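Local coordinates for protein xyloglucan-specific endo-beta-1,4-glucanase GH12 (Aspergillus niveus, PDB 4NPR) that is a family 12 glycoside hydrolase with a beta-jelly-roll fold that probably hydrolyses internal beta-1,4-glucosidic linkages of xyloglucan with retention of the beta-configuration, at residues D196-D199 with F200-L204. Residues are numbered along the deposited sequence; the frame is centred on the assembly and turned at random.
Sequences DMRD and FFTYL
Met197 reaches forward to Phe200 at the start of helix 198-207, where the chain leaves strand 192-196. Its flexible thioether suits the place: from CB the chain sets off beside the backbone N (chi1 -65°), then bends about CB-CG and again about CG-SD, curling toward the ring. SD comes 4.0 Å from CE2 of Phe200 in an oblique Met-aromatic contact, and CE closes on the same CE2 at 3.6 Å. On the ring's CD2 side, the Met197 carbonyl oxygen lies at the edge, in plane, 3.6 Å from CD2. Beyond the helix, Phe184 meets the Phe200 ring edge-to-face, while Met197 and Phe201 both rest on Met125 of strand 117-128.

The turn is secured by Asp196, whose short carboxylate accepts the Arg198 N-H through OD1 (3.0 Å), a capping bond arriving from above the carboxylate plane; OD1 also takes the backbone N-H of Ile104. Within the first turn, Arg198 O receives two donors from Thr202: its N, almost straight at 176°, and its OG1 at 2.9 Å, which comes from above the carbonyl plane. A beta-hydroxyl set beside its own backbone N (chi1 -53°) can fold back in this way, satisfying itself at the exposed surface. Arg198's long chain instead carries NH1 to Val101 O. The next helical bond runs from Tyr203 N to Asp199 O (2.9 Å).

The helix start is amphipathic: sulfur and aromatic carbon pack against strands 117-128, 137-146 and 179-186 of the larger sheet, while carboxylate and hydroxyl secure its first turn from the polar side.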
loop_
_atom_site.group_PDB
_atom_site.type_symbol
_atom_site.label_atom_id
_atom_site.label_comp_id
_atom_site.label_asym_id
_atom_site.label_seq_id
_atom_site.Cartn_x
_atom_site.Cartn_y
_atom_site.Cartn_z
ATOM N N ASP A 196 -14.449 -1.326 5.273
ATOM C CA ASP A 196 -14.367 0.111 5.457
ATOM C C ASP A 196 -12.976 0.490 5.991
ATOM O O ASP A 196 -12.658 0.225 7.149
ATOM C CB ASP A 196 -15.495 0.630 6.380
ATOM C CG ASP A 196 -15.563 2.146 6.394
ATOM O OD1 ASP A 196 -14.668 2.734 5.779
ATOM O OD2 ASP A 196 -16.482 2.778 6.967
ATOM N N MET A 197 -12.143 1.124 5.164
ATOM C CA MET A 197 -10.777 1.490 5.624
ATOM C C MET A 197 -10.774 2.568 6.751
ATOM O O MET A 197 -9.745 2.908 7.319
ATOM C CB MET A 197 -9.906 1.956 4.467
ATOM C CG MET A 197 -9.567 0.923 3.398
ATOM S SD MET A 197 -8.974 -0.685 3.978
ATOM C CE MET A 197 -7.296 -0.293 4.457
ATOM N N ARG A 198 -11.951 3.064 7.104
ATOM C CA ARG A 198 -12.041 4.035 8.130
ATOM C C ARG A 198 -11.857 3.420 9.476
ATOM O O ARG A 198 -11.648 4.141 10.458
ATOM C CB ARG A 198 -13.367 4.746 8.064
ATOM C CG ARG A 198 -13.263 6.100 8.691
ATOM C CD ARG A 198 -14.621 6.734 8.779
ATOM N NE ARG A 198 -15.299 6.365 10.007
ATOM C CZ ARG A 198 -16.427 6.920 10.400
ATOM N NH1 ARG A 198 -16.986 7.851 9.677
ATOM N NH2 ARG A 198 -16.996 6.544 11.511
ATOM N N ASP A 199 -11.936 2.097 9.554
ATOM C CA ASP A 199 -11.830 1.456 10.869
ATOM C C ASP A 199 -10.421 1.630 11.449
ATOM O O ASP A 199 -10.257 1.791 12.628
ATOM C CB ASP A 199 -12.248 -0.038 10.823
ATOM C CG ASP A 199 -13.742 -0.258 10.391
ATOM O OD1 ASP A 199 -14.618 0.586 10.665
ATOM O OD2 ASP A 199 -14.032 -1.304 9.761
ATOM N N PHE A 200 -9.416 1.584 10.600
ATOM C CA PHE A 200 -8.034 1.834 10.977
ATOM C C PHE A 200 -7.808 3.204 11.595
ATOM O O PHE A 200 -7.091 3.326 12.571
ATOM C CB PHE A 200 -7.173 1.674 9.735
ATOM C CG PHE A 200 -7.189 0.272 9.227
ATOM C CD1 PHE A 200 -6.494 -0.714 9.911
ATOM C CD2 PHE A 200 -7.981 -0.091 8.169
ATOM C CE1 PHE A 200 -6.553 -2.025 9.504
ATOM C CE2 PHE A 200 -8.059 -1.410 7.775
ATOM C CZ PHE A 200 -7.328 -2.367 8.421
ATOM N N PHE A 201 -8.435 4.232 11.037
ATOM C CA PHE A 201 -8.423 5.568 11.642
ATOM C C PHE A 201 -9.247 5.665 12.931
ATOM O O PHE A 201 -8.776 6.223 13.937
ATOM C CB PHE A 201 -8.859 6.613 10.625
ATOM C CG PHE A 201 -7.979 6.650 9.405
ATOM C CD1 PHE A 201 -6.724 7.210 9.455
ATOM C CD2 PHE A 201 -8.392 6.075 8.197
ATOM C CE1 PHE A 201 -5.894 7.254 8.336
ATOM C CE2 PHE A 201 -7.575 6.116 7.072
ATOM C CZ PHE A 201 -6.326 6.700 7.148
ATOM N N THR A 202 -10.466 5.145 12.927
ATOM C CA THR A 202 -11.261 5.123 14.135
ATOM C C THR A 202 -10.356 4.552 15.240
ATOM O O THR A 202 -10.266 5.081 16.350
ATOM C CB THR A 202 -12.489 4.187 13.966
ATOM O OG1 THR A 202 -13.257 4.522 12.798
ATOM C CG2 THR A 202 -13.393 4.234 15.175
ATOM N N TYR A 203 -9.654 3.467 14.922
ATOM C CA TYR A 203 -8.843 2.787 15.916
ATOM C C TYR A 203 -7.720 3.651 16.494
ATOM O O TYR A 203 -7.527 3.684 17.699
ATOM C CB TYR A 203 -8.244 1.496 15.364
ATOM C CG TYR A 203 -7.205 0.923 16.317
ATOM C CD1 TYR A 203 -5.875 1.275 16.197
ATOM C CD2 TYR A 203 -7.558 0.048 17.358
ATOM C CE1 TYR A 203 -4.926 0.783 17.078
ATOM C CE2 TYR A 203 -6.588 -0.447 18.249
ATOM C CZ TYR A 203 -5.267 -0.074 18.086
ATOM O OH TYR A 203 -4.242 -0.530 18.923
ATOM N N LEU A 204 -6.997 4.327 15.604
ATOM C CA LEU A 204 -5.855 5.160 15.966
ATOM C C LEU A 204 -6.285 6.378 16.721
ATOM O O LEU A 204 -5.584 6.802 17.634
ATOM C CB LEU A 204 -5.069 5.599 14.717
ATOM C CG LEU A 204 -4.391 4.480 13.916
ATOM C CD1 LEU A 204 -3.839 5.049 12.638
ATOM C CD2 LEU A 204 -3.283 3.730 14.675
#